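Local structure of proteasome accessory factor B/C (PafBC) (Paenarthrobacter aurescens, 6SJ9) at residues A[165-170]-A[206-211]; A[230-235]-A[405-410]; A[155-160]-A[180-185]. The protein regulates transcription in the bacterial DNA damage response, probably binding DNA through its winged helix-turn-helix parts and sensing a signal through its WYL domains. All coordinates share one frame; numbering follows the deposited sequence.

Contact 1: A[165-170]-A[206-211]; sequences FGYQAV and VFRLSR
Y167 shows how one tyrosine can join two strands that run almost at right angles, for its ring lies against F207 and R211 while its hydroxyl bonds to R208. CB itself meets nothing of 206-211; with CG anti to the backbone N (chi1 -165°) the ring is carried in between F207 and R211. F207 presents its edge to one face, CD1 standing 3.7 Å above the centre of the Y167 ring. Along one margin of the ring CD1 lies 3.6 Å from R211 O, and next to it CE1 rests on R211 CB, with R208 O at the ring edge. At the tip, R208 N donates to Y167 OH (2.9 Å, 149°), giving a main-chain N-H at the strand's end its acceptor. F207 in turn receives the edge of F165 on a face, CZ 3.8 Å above the centre, so three rings form a chain of T-shaped stacks. Beside them Q168 N donates to R211 O at 3.1 Å, almost straight. The 3-10 turn 209-211 follows strand 203-208 as in Sm-like barrels, and V180 of strand 175-188 and L194 of strand 191-198 pack on F165 within the curled sheet of the WYL domain.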
loop_
_atom_site.group_PDB
_atom_site.type_symbol
_atom_site.label_atom_id
_atom_site.label_comp_id
_atom_site.label_asym_id
_atom_site.label_seq_id
_atom_site.Cartn_x
_atom_site.Cartn_y
_atom_site.Cartn_z
ATOM N N PHE A 165 22.084 -13.628 -14.651
ATOM C CA PHE A 165 21.678 -12.223 -14.636
ATOM C C PHE A 165 22.907 -11.340 -14.515
ATOM O O PHE A 165 23.970 -11.772 -14.029
ATOM C CB PHE A 165 20.727 -11.845 -13.492
ATOM C CG PHE A 165 21.224 -12.254 -12.148
ATOM C CD1 PHE A 165 21.997 -11.375 -11.371
ATOM C CD2 PHE A 165 20.985 -13.549 -11.676
ATOM C CE1 PHE A 165 22.489 -11.804 -10.126
ATOM C CE2 PHE A 165 21.455 -13.953 -10.439
ATOM C CZ PHE A 165 22.224 -13.111 -9.674
ATOM N N GLY A 166 22.753 -10.112 -15.014
ATOM C CA GLY A 166 23.784 -9.110 -14.828
ATOM C C GLY A 166 23.789 -8.588 -13.401
ATOM O O GLY A 166 22.747 -8.295 -12.822
ATOM N N TYR A 167 24.979 -8.469 -12.828
ATOM C CA TYR A 167 25.096 -8.036 -11.445
ATOM C C TYR A 167 26.209 -7.012 -11.303
ATOM O O TYR A 167 27.353 -7.281 -11.679
ATOM C CB TYR A 167 25.359 -9.191 -10.488
ATOM C CG TYR A 167 25.101 -8.740 -9.090
ATOM C CD1 TYR A 167 23.811 -8.431 -8.701
ATOM C CD2 TYR A 167 26.120 -8.631 -8.164
ATOM C CE1 TYR A 167 23.522 -8.026 -7.431
ATOM C CE2 TYR A 167 25.848 -8.192 -6.859
ATOM C CZ TYR A 167 24.545 -7.888 -6.511
ATOM O OH TYR A 167 24.219 -7.464 -5.254
ATOM N N GLN A 168 25.885 -5.858 -10.731
ATOM C CA GLN A 168 26.916 -4.851 -10.489
ATOM C C GLN A 168 27.635 -5.163 -9.180
ATOM O O GLN A 168 27.134 -4.883 -8.081
ATOM C CB GLN A 168 26.310 -3.455 -10.493
ATOM C CG GLN A 168 27.387 -2.410 -10.690
ATOM C CD GLN A 168 26.959 -1.327 -11.644
ATOM O OE1 GLN A 168 27.470 -1.246 -12.765
ATOM N NE2 GLN A 168 26.008 -0.494 -11.220
ATOM N N ALA A 169 28.878 -5.608 -9.336
ATOM C CA ALA A 169 29.744 -6.211 -8.333
ATOM C C ALA A 169 29.808 -5.482 -6.999
ATOM O O ALA A 169 29.481 -4.294 -6.898
ATOM C CB ALA A 169 31.158 -6.341 -8.906
ATOM N N VAL A 170 30.194 -6.232 -5.961
ATOM C CA VAL A 170 30.181 -5.716 -4.596
ATOM C C VAL A 170 31.114 -4.521 -4.499
ATOM O O VAL A 170 30.827 -3.539 -3.803
ATOM C CB VAL A 170 30.576 -6.838 -3.614
ATOM C CG1 VAL A 170 30.603 -6.331 -2.180
ATOM C CG2 VAL A 170 29.637 -8.033 -3.757
ATOM N N VAL A 206 25.021 -13.698 -1.787
ATOM C CA VAL A 206 23.821 -12.912 -1.611
ATOM C C VAL A 206 23.850 -11.756 -2.600
ATOM O O VAL A 206 24.878 -11.083 -2.758
ATOM C CB VAL A 206 23.685 -12.420 -0.165
ATOM C CG1 VAL A 206 22.290 -11.873 0.025
ATOM C CG2 VAL A 206 23.956 -13.554 0.794
ATOM N N PHE A 207 22.754 -11.582 -3.310
ATOM C CA PHE A 207 22.602 -10.572 -4.338
ATOM C C PHE A 207 21.464 -9.629 -3.957
ATOM O O PHE A 207 20.341 -10.087 -3.727
ATOM C CB PHE A 207 22.280 -11.270 -5.665
ATOM C CG PHE A 207 23.333 -12.262 -6.086
ATOM C CD1 PHE A 207 24.501 -11.842 -6.725
ATOM C CD2 PHE A 207 23.189 -13.598 -5.778
ATOM C CE1 PHE A 207 25.479 -12.753 -7.107
ATOM C CE2 PHE A 207 24.139 -14.529 -6.183
ATOM C CZ PHE A 207 25.283 -14.110 -6.837
ATOM N N ARG A 208 21.724 -8.323 -3.941
ATOM C CA ARG A 208 20.644 -7.354 -3.789
ATOM C C ARG A 208 19.881 -7.195 -5.100
ATOM O O ARG A 208 20.487 -7.011 -6.148
ATOM C CB ARG A 208 21.154 -5.996 -3.327
ATOM C CG ARG A 208 22.182 -5.992 -2.227
ATOM C CD ARG A 208 22.579 -4.515 -1.908
ATOM N NE ARG A 208 21.355 -3.719 -1.771
ATOM C CZ ARG A 208 20.746 -3.429 -0.624
ATOM N NH1 ARG A 208 19.623 -2.704 -0.630
ATOM N NH2 ARG A 208 21.235 -3.901 0.520
ATOM N N LEU A 209 18.562 -7.361 -5.065
ATOM C CA LEU A 209 17.782 -7.275 -6.304
ATOM C C LEU A 209 17.981 -5.931 -6.991
ATOM O O LEU A 209 18.129 -5.874 -8.226
ATOM C CB LEU A 209 16.291 -7.509 -6.018
ATOM C CG LEU A 209 15.677 -8.876 -6.291
ATOM C CD1 LEU A 209 16.395 -9.917 -5.500
ATOM C CD2 LEU A 209 14.184 -8.923 -5.920
ATOM N N SER A 210 18.110 -4.855 -6.197
ATOM C CA SER A 210 18.268 -3.522 -6.773
ATOM C C SER A 210 19.559 -3.397 -7.575
ATOM O O SER A 210 19.645 -2.523 -8.442
ATOM C CB SER A 210 18.207 -2.450 -5.682
ATOM O OG SER A 210 19.362 -2.476 -4.846
ATOM N N ARG A 211 20.554 -4.258 -7.336
ATOM C CA ARG A 211 21.834 -4.179 -8.045
ATOM C C ARG A 211 21.913 -5.065 -9.295
ATOM O O ARG A 211 22.985 -5.159 -9.905
ATOM C CB ARG A 211 22.981 -4.497 -7.104
ATOM C CG ARG A 211 23.003 -3.573 -5.829
ATOM C CD ARG A 211 24.428 -3.163 -5.526
ATOM N NE ARG A 211 24.865 -2.076 -6.406
ATOM C CZ ARG A 211 26.134 -1.792 -6.723
ATOM N NH1 ARG A 211 27.154 -2.520 -6.254
ATOM N NH2 ARG A 211 26.383 -0.765 -7.535
#

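Contact 2: A[230-235]-A[405-410]; sequences FNARAE and QWENDH
F230 meets E407 at the start of the first segment, its CE2 lying 3.7 Å from E407 CD. The two side chains approach from opposite directions, the ring and carboxylate planes are 46° apart, and the glutamate, extended beyond CG, brings its carboxyl carbon up to the CE2 corner of the ring. The same ring carries A232 N over one face, offset toward the rim, while W183 meets it from strand 175-188. N231 comes next as the N-cap of helix 232-237; its OD1 accepts a weak bond from R233 N (3.3 Å). A232, the first helical residue, directs its methyl at the carboxylate, with CB 3.1 Å from E407 OE2, a tight approach. That oxygen is also hydrogen-bonded to the hydroxyl of Y412, and the nearby start of the helix may help to stabilise its negative charge.

The partner segment is the end of strand 404-407 and a type II turn from E407 to H410, which leads into strand 410-413. Such a two-stranded hairpin, within the PafC helix-turn-helix region, is consistent with the wing of a winged helix-turn-helix fold.

R233 completes the walk. Q405 CG lies 3.7 Å from R233 CA, and Q405 CD lies against R233 CB at 3.9 Å, the glutamine, bent at chi2 (67°), crossing the base of the arginine at a slant. R233 itself runs extended past this point, and its NH2 donates to the carbonyl oxygen of E415.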
loop_
_atom_site.group_PDB
_atom_site.type_symbol
_atom_site.label_atom_id
_atom_site.label_comp_id
_atom_site.label_asym_id
_atom_site.label_seq_id
_atom_site.Cartn_x
_atom_site.Cartn_y
_atom_site.Cartn_z
ATOM N N PHE A 230 20.106 -26.144 4.145
ATOM C CA PHE A 230 20.153 -24.731 3.777
ATOM C C PHE A 230 19.174 -23.938 4.621
ATOM O O PHE A 230 17.960 -24.153 4.535
ATOM C CB PHE A 230 19.832 -24.505 2.298
ATOM C CG PHE A 230 19.215 -23.141 2.027
ATOM C CD1 PHE A 230 19.930 -21.967 2.260
ATOM C CD2 PHE A 230 17.922 -23.053 1.519
ATOM C CE1 PHE A 230 19.368 -20.735 2.021
ATOM C CE2 PHE A 230 17.339 -21.828 1.256
ATOM C CZ PHE A 230 18.062 -20.654 1.503
ATOM N N ASN A 231 19.693 -23.030 5.440
ATOM C CA ASN A 231 18.845 -22.164 6.257
ATOM C C ASN A 231 18.816 -20.754 5.666
ATOM O O ASN A 231 19.816 -20.028 5.728
ATOM C CB ASN A 231 19.319 -22.149 7.707
ATOM C CG ASN A 231 18.333 -21.446 8.632
ATOM O OD1 ASN A 231 17.247 -21.018 8.209
ATOM N ND2 ASN A 231 18.697 -21.349 9.909
ATOM N N ALA A 232 17.671 -20.369 5.090
ATOM C CA ALA A 232 17.569 -19.040 4.488
ATOM C C ALA A 232 17.604 -17.934 5.539
ATOM O O ALA A 232 18.235 -16.891 5.325
ATOM C CB ALA A 232 16.284 -18.916 3.662
ATOM N N ARG A 233 16.957 -18.153 6.692
ATOM C CA ARG A 233 16.886 -17.112 7.715
ATOM C C ARG A 233 18.254 -16.837 8.330
ATOM O O ARG A 233 18.603 -15.677 8.584
ATOM C CB ARG A 233 15.861 -17.505 8.779
ATOM C CG ARG A 233 15.803 -16.580 9.992
ATOM C CD ARG A 233 14.850 -17.139 11.041
ATOM N NE ARG A 233 14.794 -16.322 12.246
ATOM C CZ ARG A 233 13.874 -16.468 13.194
ATOM N NH1 ARG A 233 12.932 -17.398 13.067
ATOM N NH2 ARG A 233 13.890 -15.684 14.262
ATOM N N ALA A 234 19.037 -17.889 8.587
ATOM C CA ALA A 234 20.370 -17.697 9.146
ATOM C C ALA A 234 21.307 -17.047 8.137
ATOM O O ALA A 234 22.178 -16.252 8.518
ATOM C CB ALA A 234 20.948 -19.034 9.613
ATOM N N GLU A 235 21.141 -17.370 6.850
ATOM C CA GLU A 235 21.994 -16.783 5.820
ATOM C C GLU A 235 21.757 -15.276 5.690
ATOM O O GLU A 235 22.711 -14.491 5.578
ATOM C CB GLU A 235 21.734 -17.487 4.489
ATOM C CG GLU A 235 22.713 -17.115 3.435
ATOM C CD GLU A 235 24.104 -17.535 3.835
ATOM O OE1 GLU A 235 24.254 -18.668 4.358
ATOM O OE2 GLU A 235 25.040 -16.733 3.639
ATOM N N GLN A 405 11.498 -14.374 4.576
ATOM C CA GLN A 405 12.209 -15.413 3.827
ATOM C C GLN A 405 11.209 -16.097 2.879
ATOM O O GLN A 405 10.127 -16.534 3.300
ATOM C CB GLN A 405 12.811 -16.526 4.696
ATOM C CG GLN A 405 13.974 -16.147 5.569
ATOM C CD GLN A 405 13.564 -15.178 6.676
ATOM O OE1 GLN A 405 14.274 -14.239 6.946
ATOM N NE2 GLN A 405 12.417 -15.418 7.324
ATOM N N TRP A 406 11.616 -16.282 1.640
ATOM C CA TRP A 406 10.783 -16.962 0.645
ATOM C C TRP A 406 11.649 -17.983 -0.072
ATOM O O TRP A 406 12.409 -17.621 -0.976
ATOM C CB TRP A 406 10.204 -15.966 -0.323
ATOM C CG TRP A 406 9.207 -16.519 -1.272
ATOM C CD1 TRP A 406 9.212 -17.757 -1.887
ATOM C CD2 TRP A 406 8.047 -15.835 -1.759
ATOM N NE1 TRP A 406 8.119 -17.874 -2.713
ATOM C CE2 TRP A 406 7.399 -16.711 -2.681
ATOM C CE3 TRP A 406 7.483 -14.582 -1.501
ATOM C CZ2 TRP A 406 6.218 -16.374 -3.326
ATOM C CZ3 TRP A 406 6.296 -14.231 -2.177
ATOM C CH2 TRP A 406 5.674 -15.135 -3.054
ATOM N N GLU A 407 11.542 -19.246 0.342
ATOM C CA GLU A 407 12.195 -20.375 -0.328
ATOM C C GLU A 407 11.214 -21.070 -1.270
ATOM O O GLU A 407 10.064 -20.653 -1.414
ATOM C CB GLU A 407 12.702 -21.366 0.705
ATOM C CG GLU A 407 13.626 -20.801 1.710
ATOM C CD GLU A 407 14.007 -21.826 2.786
ATOM O OE1 GLU A 407 13.897 -23.059 2.583
ATOM O OE2 GLU A 407 14.475 -21.382 3.823
ATOM N N ASN A 408 11.676 -22.137 -1.934
ATOM C CA ASN A 408 10.819 -22.883 -2.870
ATOM C C ASN A 408 9.565 -23.362 -2.163
ATOM O O ASN A 408 9.640 -24.187 -1.256
ATOM C CB ASN A 408 11.555 -24.100 -3.476
ATOM C CG ASN A 408 10.769 -24.704 -4.672
ATOM O OD1 ASN A 408 10.124 -23.964 -5.405
ATOM N ND2 ASN A 408 10.836 -26.019 -4.863
ATOM N N ASP A 409 8.408 -22.875 -2.579
ATOM C CA ASP A 409 7.156 -23.358 -1.977
ATOM C C ASP A 409 7.032 -23.015 -0.468
ATOM O O ASP A 409 6.242 -23.644 0.255
ATOM C CB ASP A 409 6.966 -24.889 -2.168
ATOM C CG ASP A 409 5.493 -25.365 -1.869
ATOM O OD1 ASP A 409 4.569 -24.857 -2.541
ATOM O OD2 ASP A 409 5.250 -26.205 -0.972
ATOM N N HIS A 410 7.778 -22.045 0.067
ATOM C CA HIS A 410 7.787 -21.891 1.528
ATOM C C HIS A 410 8.076 -20.437 1.912
ATOM O O HIS A 410 9.173 -19.939 1.639
ATOM C CB HIS A 410 8.795 -22.838 2.131
ATOM C CG HIS A 410 8.733 -22.884 3.612
ATOM N ND1 HIS A 410 9.779 -23.325 4.390
ATOM C CD2 HIS A 410 7.724 -22.585 4.465
ATOM C CE1 HIS A 410 9.430 -23.260 5.667
ATOM N NE2 HIS A 410 8.185 -22.817 5.738
#

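Contact 3: A[155-160]-A[180-185]; sequences AAMHGK and VEPWGL
Apolar packing, with P182 at its middle, accounts for the first kind of contact between helix 155-159 and strand 180-185. P182 CG fits between successive helical residues, touching A156 CB at 3.9 Å and the CG of selenomethionine M157 at 4.0 Å. The M157 chain and the proline ring point opposite ways as they pass, and the longer chain runs on beyond the proline.

Contact of a side chain with backbone is the second kind. With CG beside the backbone N (chi1 -53°) and an extended second torsion, M157 carries its selenium to the main chain after the proline. There SE lies 3.8 Å from W183 O and 3.9 Å from G184 N, approaches of a bulky, polarisable atom to a peptide unit. No hydrogen bond crosses the contact.

Backbone irregularities form the third group. A Schellman motif ends the helix, with K160 as its C-prime residue, while W183 and G184 together face V195 in a classic beta bulge just where the selenium rests.

The segment axes cross at 100°, 8.4 Å apart at their closest. Helix 147-159 thus lies across the sheet as the leading helix of an Sm-like fold does: A156 also touches I163 of strand 163-168, P182 also touches L194 of strand 191-198, and W406 of strand 404-407 packs beside M157.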
loop_
_atom_site.group_PDB
_atom_site.type_symbol
_atom_site.label_atom_id
_atom_site.label_comp_id
_atom_site.label_asym_id
_atom_site.label_seq_id
_atom_site.Cartn_x
_atom_site.Cartn_y
_atom_site.Cartn_z
ATOM N N ALA A 155 9.864 -18.959 -10.255
ATOM C CA ALA A 155 9.689 -19.966 -11.307
ATOM C C ALA A 155 10.934 -20.838 -11.417
ATOM O O ALA A 155 10.834 -22.051 -11.496
ATOM C CB ALA A 155 9.376 -19.275 -12.678
ATOM N N ALA A 156 12.113 -20.229 -11.327
ATOM C CA ALA A 156 13.351 -20.998 -11.370
ATOM C C ALA A 156 13.399 -22.028 -10.238
ATOM O O ALA A 156 13.763 -23.192 -10.443
ATOM C CB ALA A 156 14.526 -20.020 -11.288
HETATM N N MSE A 157 13.035 -21.618 -9.032
HETATM C CA MSE A 157 13.106 -22.554 -7.904
HETATM C C MSE A 157 12.064 -23.629 -8.042
HETATM O O MSE A 157 12.320 -24.760 -7.678
HETATM C CB MSE A 157 12.892 -21.829 -6.534
HETATM C CG MSE A 157 13.779 -20.653 -6.304
HETATM SE SE MSE A 157 13.709 -19.987 -4.364
HETATM C CE MSE A 157 12.008 -18.984 -4.557
ATOM N N HIS A 158 10.857 -23.251 -8.500
ATOM C CA HIS A 158 9.805 -24.245 -8.662
ATOM C C HIS A 158 10.210 -25.282 -9.703
ATOM O O HIS A 158 10.005 -26.484 -9.498
ATOM C CB HIS A 158 8.460 -23.604 -9.062
ATOM C CG HIS A 158 7.314 -24.580 -9.111
ATOM N ND1 HIS A 158 6.453 -24.691 -10.196
ATOM C CD2 HIS A 158 6.882 -25.487 -8.202
ATOM C CE1 HIS A 158 5.562 -25.644 -9.959
ATOM N NE2 HIS A 158 5.806 -26.153 -8.762
ATOM N N GLY A 159 10.809 -24.840 -10.800
ATOM C CA GLY A 159 11.210 -25.799 -11.817
ATOM C C GLY A 159 12.630 -26.338 -11.643
ATOM O O GLY A 159 13.105 -27.091 -12.503
ATOM N N LYS A 160 13.311 -25.955 -10.558
ATOM C CA LYS A 160 14.678 -26.400 -10.294
ATOM C C LYS A 160 15.611 -26.062 -11.461
ATOM O O LYS A 160 16.399 -26.898 -11.906
ATOM C CB LYS A 160 14.721 -27.907 -9.967
ATOM C CG LYS A 160 13.953 -28.217 -8.697
ATOM C CD LYS A 160 14.057 -29.650 -8.307
ATOM C CE LYS A 160 13.548 -29.826 -6.867
ATOM N NZ LYS A 160 12.050 -29.879 -6.858
ATOM N N VAL A 180 23.748 -18.621 -11.166
ATOM C CA VAL A 180 23.305 -18.860 -9.810
ATOM C C VAL A 180 22.278 -19.985 -9.787
ATOM O O VAL A 180 21.356 -20.013 -10.602
ATOM C CB VAL A 180 22.743 -17.543 -9.219
ATOM C CG1 VAL A 180 22.129 -17.761 -7.890
ATOM C CG2 VAL A 180 23.858 -16.513 -9.098
ATOM N N GLU A 181 22.364 -20.822 -8.767
ATOM C CA GLU A 181 21.295 -21.730 -8.410
ATOM C C GLU A 181 20.513 -21.114 -7.251
ATOM O O GLU A 181 21.055 -21.015 -6.123
ATOM C CB GLU A 181 21.894 -23.090 -8.028
ATOM C CG GLU A 181 22.673 -23.728 -9.209
ATOM C CD GLU A 181 23.490 -24.962 -8.833
ATOM O OE1 GLU A 181 23.418 -25.408 -7.661
ATOM O OE2 GLU A 181 24.202 -25.489 -9.705
ATOM N N PRO A 182 19.266 -20.679 -7.458
ATOM C CA PRO A 182 18.584 -19.845 -6.430
ATOM C C PRO A 182 18.072 -20.685 -5.271
ATOM O O PRO A 182 17.401 -21.697 -5.474
ATOM C CB PRO A 182 17.428 -19.208 -7.193
ATOM C CG PRO A 182 17.151 -20.267 -8.363
ATOM C CD PRO A 182 18.523 -20.729 -8.743
ATOM N N TRP A 183 18.452 -20.295 -4.047
ATOM C CA TRP A 183 17.982 -20.962 -2.829
ATOM C C TRP A 183 16.858 -20.218 -2.142
ATOM O O TRP A 183 15.992 -20.839 -1.504
ATOM C CB TRP A 183 19.092 -21.129 -1.815
ATOM C CG TRP A 183 20.240 -21.953 -2.272
ATOM C CD1 TRP A 183 20.360 -22.645 -3.438
ATOM C CD2 TRP A 183 21.464 -22.164 -1.547
ATOM N NE1 TRP A 183 21.592 -23.303 -3.472
ATOM C CE2 TRP A 183 22.286 -22.991 -2.328
ATOM C CE3 TRP A 183 21.941 -21.715 -0.318
ATOM C CZ2 TRP A 183 23.561 -23.403 -1.905
ATOM C CZ3 TRP A 183 23.215 -22.119 0.089
ATOM C CH2 TRP A 183 23.996 -22.961 -0.702
ATOM N N GLY A 184 16.852 -18.903 -2.242
ATOM C CA GLY A 184 15.814 -18.164 -1.565
ATOM C C GLY A 184 15.850 -16.690 -1.883
ATOM O O GLY A 184 16.851 -16.155 -2.367
ATOM N N LEU A 185 14.705 -16.072 -1.674
ATOM C CA LEU A 185 14.538 -14.642 -1.661
ATOM C C LEU A 185 14.305 -14.177 -0.228
ATOM O O LEU A 185 13.706 -14.888 0.589
ATOM C CB LEU A 185 13.364 -14.234 -2.528
ATOM C CG LEU A 185 13.533 -14.427 -4.035
ATOM C CD1 LEU A 185 12.181 -14.437 -4.641
ATOM C CD2 LEU A 185 14.351 -13.258 -4.602
#

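All three contacts reach one curled sheet, but at different depths and with different chemistry. Contact 3 is buried and almost wholly apolar, setting a helix on strand 175-188; contacts 1 and 2 are partly buried and mix packing with polar groups. Contact 1 holds strands of the WYL domain through stacked rings and hydrogen bonds, whereas contact 2 brings in the helix-turn-helix region with no hydrogen bond between its own segments. Contacts 1 and 3 touch through V180 and F207 and through L185 and L209. Contacts 2 and 3 share a strand pairing, W406 N lying 2.7 Å from L185 O in a probable hydrogen bond. Contacts 1 and 2 do not touch, their centres about 19 Å apart.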